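Side-chain contacts in peptidyl-prolyl cis-trans isomerase cyclophilin-type (Toxoplasma gondii, PDB 3BO7), which probably catalyses the cis-trans isomerisation of peptide bonds preceding proline, assisting protein folding, and is captured here with a bound cyclosporin peptide: residues A27-D32 with S81-G86; I47-I52 with A62-P67; L97-Q100 with L105-A108. One frame throughout, in Å; residues are numbered along the deposited sequence.

Interaction 1 of 3, residues A27-D32 with S81-G86; sequences APRACD and SGFPGG. With SO4 (sulfate ion), chain I; EDO (1,2-ethanediol), chain N.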
loop_
_atom_site.group_PDB
_atom_site.type_symbol
_atom_site.label_atom_id
_atom_site.label_comp_id
_atom_site.label_asym_id
_atom_site.label_seq_id
_atom_site.Cartn_x
_atom_site.Cartn_y
_atom_site.Cartn_z
ATOM N N ALA A 27 12.588 -3.055 6.051
ATOM C CA ALA A 27 12.388 -2.317 4.804
ATOM C C ALA A 27 12.371 -0.796 5.041
ATOM O O ALA A 27 11.384 -0.134 4.719
ATOM C CB ALA A 27 11.107 -2.793 4.082
ATOM N N PRO A 28 13.478 -0.246 5.589
ATOM C CA PRO A 28 13.582 1.169 5.971
ATOM C C PRO A 28 13.266 2.178 4.870
ATOM O O PRO A 28 12.571 3.158 5.130
ATOM C CB PRO A 28 15.051 1.313 6.416
ATOM C CG PRO A 28 15.748 0.077 5.913
ATOM C CD PRO A 28 14.725 -0.978 5.897
ATOM N N ARG A 29 13.760 1.948 3.655
ATOM C CA ARG A 29 13.582 2.924 2.566
ATOM C C ARG A 29 12.126 3.045 2.129
ATOM O O ARG A 29 11.630 4.152 1.884
ATOM C CB ARG A 29 14.473 2.571 1.376
ATOM C CG ARG A 29 15.957 2.624 1.690
ATOM C CD ARG A 29 16.619 3.812 1.015
ATOM N NE ARG A 29 16.622 5.020 1.826
ATOM C CZ ARG A 29 16.794 6.250 1.341
ATOM N NH1 ARG A 29 16.953 6.445 0.035
ATOM N NH2 ARG A 29 16.782 7.290 2.171
ATOM N N ALA A 30 11.441 1.906 2.048
ATOM C CA ALA A 30 10.035 1.879 1.665
ATOM C C ALA A 30 9.143 2.504 2.739
ATOM O O ALA A 30 8.174 3.192 2.423
ATOM C CB ALA A 30 9.592 0.446 1.333
ATOM N N CYS A 31 9.479 2.267 4.005
ATOM C CA CYS A 31 8.732 2.834 5.129
ATOM C C CYS A 31 8.954 4.333 5.208
ATOM O O CYS A 31 7.999 5.105 5.342
ATOM C CB CYS A 31 9.144 2.168 6.429
ATOM S SG CYS A 31 8.664 0.456 6.493
ATOM N N ASP A 32 10.215 4.736 5.090
ATOM C CA ASP A 32 10.586 6.149 5.073
ATOM C C ASP A 32 9.881 6.924 3.961
ATOM O O ASP A 32 9.241 7.947 4.217
ATOM C CB ASP A 32 12.096 6.290 4.935
ATOM C CG ASP A 32 12.594 7.634 5.388
ATOM O OD1 ASP A 32 11.766 8.457 5.846
ATOM O OD2 ASP A 32 13.820 7.863 5.293
ATOM N N SER A 81 8.161 8.862 -5.275
ATOM C CA SER A 81 8.491 8.377 -3.948
ATOM C C SER A 81 8.483 9.562 -2.974
ATOM O O SER A 81 8.367 10.715 -3.397
ATOM C CB SER A 81 9.847 7.680 -3.947
ATOM O OG SER A 81 10.890 8.607 -4.146
ATOM N N GLY A 82 8.614 9.272 -1.679
ATOM C CA GLY A 82 8.654 10.309 -0.653
ATOM C C GLY A 82 9.966 11.069 -0.520
ATOM O O GLY A 82 10.020 12.070 0.185
ATOM N N PHE A 83 11.020 10.594 -1.181
ATOM C CA PHE A 83 12.349 11.210 -1.126
ATOM C C PHE A 83 12.464 12.485 -1.982
ATOM O O PHE A 83 11.698 12.659 -2.926
ATOM C CB PHE A 83 13.410 10.178 -1.519
ATOM C CG PHE A 83 13.390 8.923 -0.656
ATOM C CD1 PHE A 83 13.683 8.990 0.710
ATOM C CD2 PHE A 83 13.082 7.681 -1.212
ATOM C CE1 PHE A 83 13.658 7.840 1.510
ATOM C CE2 PHE A 83 13.064 6.523 -0.425
ATOM C CZ PHE A 83 13.354 6.605 0.944
ATOM N N PRO A 84 13.387 13.411 -1.629
ATOM C CA PRO A 84 13.607 14.588 -2.498
ATOM C C PRO A 84 13.934 14.233 -3.948
ATOM O O PRO A 84 14.850 13.457 -4.209
ATOM C CB PRO A 84 14.798 15.314 -1.844
ATOM C CG PRO A 84 15.362 14.368 -0.826
ATOM C CD PRO A 84 14.215 13.478 -0.407
ATOM N N GLY A 85 13.181 14.803 -4.878
ATOM C CA GLY A 85 13.362 14.507 -6.294
ATOM C C GLY A 85 12.333 13.510 -6.792
ATOM O O GLY A 85 12.012 13.491 -7.980
ATOM N N GLY A 86 11.823 12.678 -5.884
ATOM C CA GLY A 86 10.763 11.719 -6.198
ATOM C C GLY A 86 11.174 10.512 -7.025
ATOM O O GLY A 86 10.322 9.823 -7.555
HETATM S S SO4 I . 17.516 3.785 -2.624
HETATM O O1 SO4 I . 16.664 2.979 -1.766
HETATM O O2 SO4 I . 17.213 5.200 -2.435
HETATM O O3 SO4 I . 18.931 3.561 -2.313
HETATM O O4 SO4 I . 17.279 3.387 -4.010
HETATM C C1 EDO N . 17.332 10.900 1.951
HETATM O O1 EDO N . 17.471 10.291 0.662
HETATM C C2 EDO N . 17.368 12.416 1.783
HETATM O O2 EDO N . 16.723 13.066 2.887
#
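Arg-29, in the first turn of helix 28-39, lays its guanidinium flat on the ring of Phe-83, which reaches out from the loop 81-86. The planes are only 18° apart with centres 3.9 Å from each other, an off-centre cation-pi stack in which Arg-29 NH2 comes within 3.2 Å of Phe-83 CE1. Bends at chi2 (-109°) and chi3 (90°) fold the arginine chain back over the aromatic ring. On the helix side the packing is tight: Arg-29 O lies 3.1 Å from Phe-83 CZ, and the carboxylate of Asp-32 stands nearly perpendicular to the ring, OD2 meeting its edge 3.8 Å from Phe-83 CE1. Asp-32 OD2 is also salt-bridged to Arg-36, one turn further along the helix, while Ser-33 OG takes the backbone N-H of Gly-82 and holds the loop down.

The solvent side is looser, and small molecules, probably from the crystallisation liquor, occupy the edge of the guanidinium. Arg-29 NH1 donates to sulfate O2 at 2.8 Å, and NH2 makes a long, weak bond of 3.4 Å to 1,2-ethanediol O1; the sulfate is also held by Glu-90 N. The flat face of the arginine thus serves the aromatic ring while its N-H edge keeps polar partners, and the nearby sulfate would partly offset its positive charge.

Interaction 2 of 3, residues I47-I52 with A62-P67; sequences IFHRCI and AELRQP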
loop_
_atom_site.group_PDB
_atom_site.type_symbol
_atom_site.label_atom_id
_atom_site.label_comp_id
_atom_site.label_asym_id
_atom_site.label_seq_id
_atom_site.Cartn_x
_atom_site.Cartn_y
_atom_site.Cartn_z
ATOM N N ILE A 47 -7.488 6.411 -4.357
ATOM C CA ILE A 47 -8.439 5.310 -4.258
ATOM C C ILE A 47 -7.748 3.948 -4.219
ATOM O O ILE A 47 -6.534 3.851 -4.382
ATOM C CB ILE A 47 -9.466 5.339 -5.429
ATOM C CG1 ILE A 47 -8.754 5.394 -6.784
ATOM C CG2 ILE A 47 -10.459 6.495 -5.261
ATOM C CD1 ILE A 47 -9.684 5.161 -7.966
ATOM N N PHE A 48 -8.534 2.907 -3.971
ATOM C CA PHE A 48 -8.090 1.537 -4.187
ATOM C C PHE A 48 -8.694 1.074 -5.514
ATOM O O PHE A 48 -9.860 0.675 -5.576
ATOM C CB PHE A 48 -8.478 0.633 -3.011
ATOM C CG PHE A 48 -7.656 0.867 -1.774
ATOM C CD1 PHE A 48 -6.566 0.053 -1.486
ATOM C CD2 PHE A 48 -7.960 1.909 -0.902
ATOM C CE1 PHE A 48 -5.797 0.262 -0.344
ATOM C CE2 PHE A 48 -7.198 2.136 0.243
ATOM C CZ PHE A 48 -6.108 1.307 0.524
ATOM N N HIS A 49 -7.876 1.153 -6.571
ATOM C CA HIS A 49 -8.339 1.137 -7.969
ATOM C C HIS A 49 -8.282 -0.227 -8.638
ATOM O O HIS A 49 -8.722 -0.379 -9.767
ATOM C CB HIS A 49 -7.501 2.116 -8.799
ATOM C CG HIS A 49 -6.107 1.638 -9.055
ATOM N ND1 HIS A 49 -5.075 1.842 -8.163
ATOM C CD2 HIS A 49 -5.581 0.936 -10.085
ATOM C CE1 HIS A 49 -3.970 1.300 -8.642
ATOM N NE2 HIS A 49 -4.249 0.746 -9.808
ATOM N N ARG A 50 -7.690 -1.202 -7.971
ATOM C CA ARG A 50 -7.638 -2.551 -8.506
ATOM C C ARG A 50 -7.843 -3.548 -7.363
ATOM O O ARG A 50 -7.124 -3.521 -6.360
ATOM C CB ARG A 50 -6.330 -2.793 -9.268
ATOM C CG ARG A 50 -6.193 -4.206 -9.837
ATOM C CD ARG A 50 -5.095 -4.307 -10.894
ATOM N NE ARG A 50 -4.731 -5.701 -11.148
ATOM C CZ ARG A 50 -3.686 -6.325 -10.603
ATOM N NH1 ARG A 50 -2.876 -5.680 -9.773
ATOM N NH2 ARG A 50 -3.445 -7.598 -10.888
ATOM N N CYS A 51 -8.833 -4.420 -7.530
ATOM C CA CYS A 51 -9.292 -5.297 -6.454
ATOM C C CYS A 51 -9.653 -6.658 -7.028
ATOM O O CYS A 51 -10.610 -6.782 -7.806
ATOM C CB CYS A 51 -10.499 -4.670 -5.735
ATOM S SG CYS A 51 -11.157 -5.614 -4.336
ATOM N N ILE A 52 -8.876 -7.671 -6.652
ATOM C CA ILE A 52 -9.093 -9.030 -7.123
ATOM C C ILE A 52 -9.321 -9.989 -5.951
ATOM O O ILE A 52 -8.413 -10.241 -5.147
ATOM C CB ILE A 52 -7.937 -9.507 -8.054
ATOM C CG1 ILE A 52 -7.847 -8.573 -9.282
ATOM C CG2 ILE A 52 -8.134 -10.975 -8.466
ATOM C CD1 ILE A 52 -6.613 -8.739 -10.146
ATOM N N ALA A 62 -1.054 8.246 -7.593
ATOM C CA ALA A 62 -1.284 9.692 -7.666
ATOM C C ALA A 62 -2.155 10.102 -8.863
ATOM O O ALA A 62 -3.039 10.956 -8.736
ATOM C CB ALA A 62 0.040 10.431 -7.699
ATOM N N GLU A 63 -1.915 9.463 -10.009
ATOM C CA GLU A 63 -2.641 9.739 -11.249
ATOM C C GLU A 63 -4.153 9.507 -11.161
ATOM O O GLU A 63 -4.907 10.057 -11.969
ATOM C CB GLU A 63 -2.059 8.917 -12.402
ATOM C CG GLU A 63 -0.637 9.317 -12.828
ATOM C CD GLU A 63 0.465 8.695 -11.976
ATOM O OE1 GLU A 63 0.175 8.003 -10.972
ATOM O OE2 GLU A 63 1.644 8.898 -12.318
ATOM N N LEU A 64 -4.587 8.703 -10.187
ATOM C CA LEU A 64 -5.999 8.366 -10.023
ATOM C C LEU A 64 -6.650 9.040 -8.812
ATOM O O LEU A 64 -7.797 8.737 -8.464
ATOM C CB LEU A 64 -6.181 6.848 -9.942
ATOM C CG LEU A 64 -5.837 6.018 -11.185
ATOM C CD1 LEU A 64 -5.957 4.555 -10.853
ATOM C CD2 LEU A 64 -6.721 6.364 -12.384
ATOM N N ARG A 65 -5.918 9.950 -8.175
ATOM C CA ARG A 65 -6.443 10.721 -7.049
ATOM C C ARG A 65 -7.689 11.520 -7.440
ATOM O O ARG A 65 -7.675 12.280 -8.420
ATOM C CB ARG A 65 -5.370 11.667 -6.519
ATOM C CG ARG A 65 -5.653 12.228 -5.138
ATOM C CD ARG A 65 -4.682 13.346 -4.788
ATOM N NE ARG A 65 -3.350 12.853 -4.440
ATOM C CZ ARG A 65 -2.258 13.027 -5.180
ATOM N NH1 ARG A 65 -2.316 13.680 -6.336
ATOM N NH2 ARG A 65 -1.097 12.551 -4.763
ATOM N N GLN A 66 -8.759 11.334 -6.668
ATOM C CA GLN A 66 -10.031 12.010 -6.910
ATOM C C GLN A 66 -10.137 13.191 -5.974
ATOM O O GLN A 66 -10.840 13.142 -4.951
ATOM C CB GLN A 66 -11.195 11.044 -6.710
ATOM C CG GLN A 66 -11.329 9.997 -7.820
ATOM C CD GLN A 66 -12.492 9.044 -7.585
ATOM O OE1 GLN A 66 -13.315 9.253 -6.683
ATOM N NE2 GLN A 66 -12.564 7.987 -8.392
ATOM N N PRO A 67 -9.382 14.232 -6.327
ATOM C CA PRO A 67 -9.230 15.424 -5.505
ATOM C C PRO A 67 -10.362 16.424 -5.753
ATOM O O PRO A 67 -10.931 16.980 -4.807
ATOM C CB PRO A 67 -7.870 16.078 -5.779
#
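Ile-47 and His-49 receive the side chains of Leu-64 and Gln-66 at the edge of the cyclophilin sheet, where His-49 and Arg-50 form a classic beta bulge opposite Gln-58. The loop 62-67 opens with a short 3-10 turn, closed by a hydrogen bond from Arg-65 N to Ala-62 O, and Leu-64 points from it toward the strand.

Ile-47 carries the part of the contact next to Gln-66. From CB the side chain divides. CG1, set between the backbone N and the carbonyl carbon (chi1 53°), leads along the loop backbone, 3.9 Å from Leu-64 O, and also nears Leu-64 CB at 4.3 Å. Its tip, CD1, ends 4.1 Å from Gln-66 NE2. The other branch, CG2, lies 4.0 Å from Gln-66 CD, so both branches touch the same amide, carried there by an extended glutamine chain that runs across the isoleucine at about a right angle. A backbone hydrogen bond between Gln-66 and Asp-45 fixes this end of the loop.

Arg-50, the other bulge residue, bonds through NH1 to Gln-58 OE1 and through NH2 to the backbone of the bound peptide, so the bulge adjoins the ligand-binding groove. The imidazole of His-49 is met over one face, not at an edge: Leu-64 CD1 makes a CH-pi contact 3.8 Å from the His-49 ring centroid, displaced toward the rim, its closest atom being His-49 CG at 3.4 Å.

Interaction 3 of 3, residues L97-Q100 with L105-A108; sequences LVHQ and LSMA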
loop_
_atom_site.group_PDB
_atom_site.type_symbol
_atom_site.label_atom_id
_atom_site.label_comp_id
_atom_site.label_asym_id
_atom_site.label_seq_id
_atom_site.Cartn_x
_atom_site.Cartn_y
_atom_site.Cartn_z
ATOM N N LEU A 97 10.116 -11.904 5.743
ATOM C CA LEU A 97 8.976 -11.209 5.156
ATOM C C LEU A 97 8.529 -11.853 3.845
ATOM O O LEU A 97 9.177 -11.703 2.801
ATOM C CB LEU A 97 9.284 -9.722 4.956
ATOM C CG LEU A 97 9.445 -8.876 6.221
ATOM C CD1 LEU A 97 9.792 -7.444 5.855
ATOM C CD2 LEU A 97 8.194 -8.944 7.089
ATOM N N VAL A 98 7.408 -12.570 3.926
ATOM C CA VAL A 98 6.831 -13.301 2.801
ATOM C C VAL A 98 5.345 -12.942 2.619
ATOM O O VAL A 98 4.681 -12.536 3.579
ATOM C CB VAL A 98 7.023 -14.832 2.951
ATOM C CG1 VAL A 98 8.516 -15.190 2.910
ATOM C CG2 VAL A 98 6.367 -15.360 4.235
ATOM N N HIS A 99 4.844 -13.069 1.386
ATOM C CA HIS A 99 3.455 -12.740 1.068
ATOM C C HIS A 99 2.536 -13.877 1.499
ATOM O O HIS A 99 1.871 -14.509 0.676
ATOM C CB HIS A 99 3.283 -12.439 -0.429
ATOM C CG HIS A 99 4.138 -11.312 -0.919
ATOM N ND1 HIS A 99 5.457 -11.482 -1.280
ATOM C CD2 HIS A 99 3.872 -9.995 -1.071
ATOM C CE1 HIS A 99 5.961 -10.321 -1.654
ATOM N NE2 HIS A 99 5.019 -9.402 -1.537
ATOM N N GLN A 100 2.504 -14.127 2.800
ATOM C CA GLN A 100 1.722 -15.219 3.349
ATOM C C GLN A 100 0.548 -14.677 4.135
ATOM O O GLN A 100 0.713 -13.846 5.025
ATOM C CB GLN A 100 2.600 -16.084 4.240
ATOM C CG GLN A 100 1.949 -17.367 4.710
ATOM C CD GLN A 100 2.959 -18.355 5.275
ATOM O OE1 GLN A 100 2.757 -18.911 6.359
ATOM N NE2 GLN A 100 4.046 -18.586 4.538
ATOM N N LEU A 105 1.338 -5.889 3.659
ATOM C CA LEU A 105 1.483 -4.630 2.933
ATOM C C LEU A 105 2.779 -4.644 2.127
ATOM O O LEU A 105 3.886 -4.797 2.667
ATOM C CB LEU A 105 1.411 -3.414 3.868
ATOM C CG LEU A 105 1.685 -2.033 3.242
ATOM C CD1 LEU A 105 0.603 -1.640 2.229
ATOM C CD2 LEU A 105 1.829 -0.939 4.293
ATOM N N SER A 106 2.627 -4.474 0.819
ATOM C CA SER A 106 3.731 -4.647 -0.104
ATOM C C SER A 106 3.717 -3.603 -1.233
ATOM O O SER A 106 2.694 -2.960 -1.477
ATOM C CB SER A 106 3.680 -6.063 -0.654
ATOM O OG SER A 106 4.859 -6.377 -1.355
ATOM N N MET A 107 4.859 -3.434 -1.902
ATOM C CA MET A 107 5.002 -2.444 -2.986
ATOM C C MET A 107 4.643 -2.993 -4.366
ATOM O O MET A 107 5.133 -4.039 -4.776
ATOM C CB MET A 107 6.435 -1.885 -3.041
ATOM C CG MET A 107 6.827 -0.909 -1.933
ATOM S SD MET A 107 5.765 0.559 -1.790
ATOM C CE MET A 107 6.056 1.408 -3.348
ATOM N N ALA A 108 3.783 -2.279 -5.079
ATOM C CA ALA A 108 3.595 -2.503 -6.504
ATOM C C ALA A 108 4.796 -1.911 -7.274
ATOM O O ALA A 108 5.429 -0.948 -6.819
ATOM C CB ALA A 108 2.295 -1.878 -6.959
#
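In a buried layer between the cyclophilin sheet and the long loop that precedes strand 104-107, the imidazole of His-99 reaches the hydroxyl of Ser-106. The contact is small and essentially a single polar link: His-99 NE2 and Ser-106 OG are 3.0 Å apart, joined by a hydrogen bond in which either may be the donor, with an angle of 153° at the hydrogen. The hydroxyl lies in the plane of the imidazole, at its edge, so the ring nitrogen is approached head-on and not over a face. Ser-106 CB follows at 3.7 Å from His-99 NE2 and 4.0 Å from His-99 CD2, adding a little van der Waals contact beside the bond.

Geometry on both sides delivers these groups. His-99 is the centre of an inverse gamma turn, closed by a weak bond of 2.8 Å from Gln-100 N to Val-98 O, and its CG stands anti to the carbonyl carbon (chi1 -58°), which turns the ring toward Ser-106. Ser-106 places OG anti to its own backbone N (chi1 -169°), which sets it at the edge of the ring.

Neither polar group depends on the other alone. The far nitrogen of the imidazole, ND1, is hydrogen-bonded to Asn-130 OD1, its strongest polar partner, and Ser-106 OG has a further, weak bond to Thr-134 O. The ring is thus gripped at both nitrogens and its rotation about CB-CG is fixed. Two residues beyond Ser-106, Ala-108 packs on a modified side chain of the bound peptide, so the chain passes from this buried polar link, just past the end of the strand, to the ligand groove of the antiparallel cyclophilin beta barrel.

In the fold
From the N terminus, the chain runs through strands 7-13 and 16-22 into helix 28-39, where interaction 1 begins; it closes only at 81-86, gathering a long excursion against the helix. Within that excursion lies interaction 2, whose shorter loop, built on strands 48-52 and 56-59, ties the outermost of these strands to the segment that follows. Interaction 3 comes afterwards in series, bridging the turn into strand 104-107, so no loops cross. Interactions 2 and 3 reach the same sheet from opposite sides of the chain's centre, their centres about 19 Å apart. Thr-134 lies between interactions 1 and 3, touched by Ala-30 of helix 28-39 and weakly bonded through its O to Ser-106 OG.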